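Local coordinates for La-related protein 7 homolog (Schizosaccharomyces pombe, PDB 6U7V), which binds the telomerase RNA ter1 and promotes its assembly with the catalytic subunit trt1 into the telomerase holoenzyme, at residues A53-Y58 / R71-L76. Sequence-based numbering, arbitrary orientation.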
ATOM      1  N   ALA A  53      -9.949   5.208 -10.684  1.00 24.40           N
ATOM      2  CA  ALA A  53      -9.117   4.027 -10.963  1.00 23.80           C
ATOM      3  C   ALA A  53      -8.035   3.944  -9.884  1.00 20.68           C
ATOM      4  O   ALA A  53      -7.607   4.936  -9.298  1.00 19.71           O
ATOM      5  CB  ALA A  53      -8.539   4.155 -12.340  1.00 24.55           C
ATOM      6  N   CYS A  54      -7.547   2.759  -9.637  1.00 17.64           N
ATOM      7  CA  CYS A  54      -6.397   2.556  -8.739  1.00 16.31           C
ATOM      8  C   CYS A  54      -5.139   2.960  -9.485  1.00 15.48           C
ATOM      9  O   CYS A  54      -4.811   2.347 -10.434  1.00 17.46           O
ATOM     10  CB  CYS A  54      -6.324   1.109  -8.317  1.00 16.77           C
ATOM     11  SG  CYS A  54      -5.023   0.769  -7.124  1.00 16.63           S
ATOM     12  N   GLU A  55      -4.450   3.994  -9.018  0.50 16.74           N
ATOM     13  CA  GLU A  55      -3.248   4.513  -9.742  0.50 16.76           C
ATOM     14  C   GLU A  55      -2.097   4.650  -8.765  0.50 16.03           C
ATOM     15  O   GLU A  55      -1.751   5.766  -8.366  0.50 16.68           O
ATOM     16  CB  GLU A  55      -3.610   5.782 -10.530  0.50 18.18           C
ATOM     17  CG  GLU A  55      -4.656   5.459 -11.601  0.50 20.51           C
ATOM     18  CD  GLU A  55      -4.988   6.456 -12.702  0.50 22.94           C
ATOM     19  OE1 GLU A  55      -5.752   7.411 -12.421  0.50 28.87           O
ATOM     20  OE2 GLU A  55      -4.540   6.247 -13.843  0.50 28.33           O
ATOM     21  N   PRO A  56      -1.459   3.510  -8.386  1.00 14.56           N
ATOM     22  CA  PRO A  56      -0.289   3.496  -7.542  1.00 15.30           C
ATOM     23  C   PRO A  56       0.915   3.700  -8.446  1.00 16.30           C
ATOM     24  O   PRO A  56       1.503   2.724  -8.923  1.00 19.17           O
ATOM     25  CB  PRO A  56      -0.258   2.096  -6.944  1.00 15.48           C
ATOM     26  CG  PRO A  56      -0.958   1.241  -7.963  1.00 17.13           C
ATOM     27  CD  PRO A  56      -1.883   2.150  -8.760  1.00 13.88           C
HETATM   28  N   MSE A  57       1.299   4.935  -8.678  1.00 13.18           N
HETATM   29  CA  MSE A  57       2.220   5.237  -9.745  1.00 14.24           C
HETATM   30  C   MSE A  57       3.568   4.571  -9.483  1.00 13.25           C
HETATM   31  O   MSE A  57       4.166   4.032 -10.425  1.00 15.41           O
HETATM   32  CB  MSE A  57       2.395   6.746  -9.792  1.00 15.47           C
HETATM   33  CG  MSE A  57       3.325   7.155 -10.948  1.00 14.60           C
HETATM   34 SE   MSE A  57       3.718   9.008 -11.002  1.00 19.48          SE
HETATM   35  CE  MSE A  57       2.114   9.473 -11.315  1.00 16.11           C
ATOM     36  N   TYR A  58       4.060   4.624  -8.240  1.00 11.06           N
ATOM     37  CA  TYR A  58       5.286   3.944  -7.921  1.00 11.22           C
ATOM     38  C   TYR A  58       5.089   3.060  -6.702  1.00 11.42           C
ATOM     39  O   TYR A  58       4.435   3.487  -5.746  1.00 11.99           O
ATOM     40  CB  TYR A  58       6.490   4.897  -7.760  1.00 11.75           C
ATOM     41  CG  TYR A  58       6.744   5.693  -9.015  1.00 13.41           C
ATOM     42  CD1 TYR A  58       7.069   5.053 -10.196  1.00 13.85           C
ATOM     43  CD2 TYR A  58       6.566   7.063  -9.025  1.00 11.49           C
ATOM     44  CE1 TYR A  58       7.304   5.759 -11.371  1.00 12.70           C
ATOM     45  CE2 TYR A  58       6.782   7.775 -10.188  1.00 11.61           C
ATOM     46  CZ  TYR A  58       7.142   7.128 -11.342  1.00 11.83           C
ATOM     47  OH  TYR A  58       7.412   7.754 -12.532  1.00 11.58           O
ATOM     48  N   ARG A  71       3.653   5.481  -3.853  1.00 10.42           N
ATOM     49  CA  ARG A  71       3.499   6.887  -4.272  1.00 10.58           C
ATOM     50  C   ARG A  71       2.309   6.897  -5.187  1.00  9.88           C
ATOM     51  O   ARG A  71       2.372   6.403  -6.342  1.00 10.36           O
ATOM     52  CB  ARG A  71       4.784   7.359  -4.932  1.00 10.27           C
ATOM     53  CG  ARG A  71       4.847   8.840  -5.319  1.00 10.49           C
ATOM     54  CD  ARG A  71       4.023   9.200  -6.525  1.00 11.05           C
ATOM     55  NE  ARG A  71       4.510  10.432  -7.175  1.00 10.97           N
ATOM     56  CZ  ARG A  71       3.759  11.254  -7.864  1.00 11.84           C
ATOM     57  NH1 ARG A  71       2.443  11.221  -7.896  1.00 12.47           N
ATOM     58  NH2 ARG A  71       4.395  12.251  -8.488  1.00 12.64           N
ATOM     59  N   TRP A  72       1.187   7.426  -4.718  1.00 10.78           N
ATOM     60  CA  TRP A  72      -0.075   7.428  -5.467  1.00 11.04           C
ATOM     61  C   TRP A  72      -0.071   8.577  -6.480  1.00 10.50           C
ATOM     62  O   TRP A  72       0.680   9.570  -6.266  1.00 11.90           O
ATOM     63  CB  TRP A  72      -1.276   7.522  -4.496  1.00 11.06           C
ATOM     64  CG  TRP A  72      -1.439   6.269  -3.688  1.00 10.16           C
ATOM     65  CD1 TRP A  72      -0.929   6.003  -2.451  1.00 10.41           C
ATOM     66  CD2 TRP A  72      -2.126   5.105  -4.124  1.00  9.97           C
ATOM     67  NE1 TRP A  72      -1.268   4.709  -2.076  1.00 11.08           N
ATOM     68  CE2 TRP A  72      -1.974   4.159  -3.092  1.00 11.06           C
ATOM     69  CE3 TRP A  72      -2.797   4.765  -5.280  1.00 10.75           C
ATOM     70  CZ2 TRP A  72      -2.549   2.880  -3.210  1.00 10.71           C
ATOM     71  CZ3 TRP A  72      -3.351   3.505  -5.387  1.00 11.49           C
ATOM     72  CH2 TRP A  72      -3.235   2.564  -4.339  1.00 11.89           C
ATOM     73  N   LYS A  73      -0.911   8.512  -7.486  1.00 12.26           N
ATOM     74  CA  LYS A  73      -0.955   9.585  -8.508  1.00 12.90           C
ATOM     75  C   LYS A  73      -1.406  10.864  -7.834  1.00 14.08           C
ATOM     76  O   LYS A  73      -0.869  11.964  -8.190  1.00 15.15           O
ATOM     77  CB  LYS A  73      -1.876   9.164  -9.635  1.00 15.00           C
ATOM     78  CG  LYS A  73      -1.871  10.170 -10.769  1.00 17.06           C
ATOM     79  CD  LYS A  73      -2.493   9.609 -11.998  1.00 20.42           C
ATOM     80  CE  LYS A  73      -2.379  10.547 -13.190  1.00 23.59           C
ATOM     81  NZ  LYS A  73      -3.003   9.973 -14.405  1.00 30.60           N
ATOM     82  N   THR A  74      -2.396  10.805  -6.946  1.00 12.84           N
ATOM     83  CA  THR A  74      -3.036  11.978  -6.331  1.00 13.58           C
ATOM     84  C   THR A  74      -3.271  11.709  -4.865  1.00 14.45           C
ATOM     85  O   THR A  74      -3.412  10.547  -4.424  1.00 13.78           O
ATOM     86  CB  THR A  74      -4.341  12.441  -7.008  1.00 15.46           C
ATOM     87  OG1 THR A  74      -5.360  11.496  -6.621  1.00 16.67           O
ATOM     88  CG2 THR A  74      -4.278  12.562  -8.504  1.00 16.26           C
ATOM     89  N   PRO A  75      -3.465  12.749  -4.052  1.00 14.36           N
ATOM     90  CA  PRO A  75      -3.827  12.575  -2.651  1.00 14.55           C
ATOM     91  C   PRO A  75      -5.151  11.813  -2.487  1.00 14.14           C
ATOM     92  O   PRO A  75      -5.262  11.023  -1.524  1.00 13.80           O
ATOM     93  CB  PRO A  75      -3.947  14.000  -2.135  1.00 16.58           C
ATOM     94  CG  PRO A  75      -2.915  14.734  -2.998  1.00 16.32           C
ATOM     95  CD  PRO A  75      -3.077  14.170  -4.368  1.00 15.36           C
ATOM     96  N   LEU A  76      -6.117  11.991  -3.363  1.00 14.57           N
ATOM     97  CA  LEU A  76      -7.421  11.306  -3.196  1.00 14.93           C
ATOM     98  C   LEU A  76      -7.178   9.795  -3.375  1.00 14.34           C
ATOM     99  O   LEU A  76      -7.838   8.968  -2.701  1.00 15.43           O
ATOM    100  CB  LEU A  76      -8.373  11.771  -4.297  1.00 17.75           C
ATOM    101  CG  LEU A  76      -9.730  11.087  -4.341  1.00 20.61           C
ATOM    102  CD1 LEU A  76     -10.421  11.176  -2.992  1.00 21.29           C
ATOM    103  CD2 LEU A  76     -10.568  11.678  -5.467  1.00 23.20           C
TER
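Tyr58 and Arg71 form an antiparallel hydrogen-bonded pair, Arg71 N reaching Tyr58 O at 2.9 Å and Tyr58 N reaching Arg71 O at 3.1 Å. This is the end of the outer hairpin of the xRRM sheet, where strand 58-60 lies beside strand 67-71. Met57 and Tyr58 both face Arg71, a classic beta bulge, and Pro56 centres an inverse gamma turn just before it. Beyond the bulge the two chains are joined again by Lys73 N, which bonds to Glu55 O at 3.0 Å.

Trp72 turns its indole inward. Pro56 CB sits over the face of its six-membered ring, 4.0 Å from the centroid, a CH-pi contact that suits proline, whose rigid ring lays CH groups against the indole. Cys54 SG comes to the ring edge near CZ3, small enough to fit between the indole and helix 34-48. At the polar end, Trp72 NE1 bonds to Thr23 OG1 in strand 22-26, which is likely to hold the ring's rotation.

On the more exposed side, Arg71 and Met57 run side by side. The Arg71 chain leaves with CG opposite its own backbone N (chi1 -175°) and bends at chi2, which lays one guanidinium face against Met57, here a selenomethionine, whose SE stands 3.9 Å from Arg71 CZ. Arginine offers both this flat face and in-plane N-H donors, and NH1 bonds to Trp72 O. A leucine here would probably leave Trp72 O without this donor and Met57 without the flat surface it covers. Tyr58 lies alongside, CD2 4.2 Å from Arg71 CD, its ring plane 79° from the guanidinium. Lysine suits the exposed position 73, its long aliphatic stem packing beside Glu55 and against the selenomethionine methyl, with Met57 CE 4.1 Å from Lys73 CG.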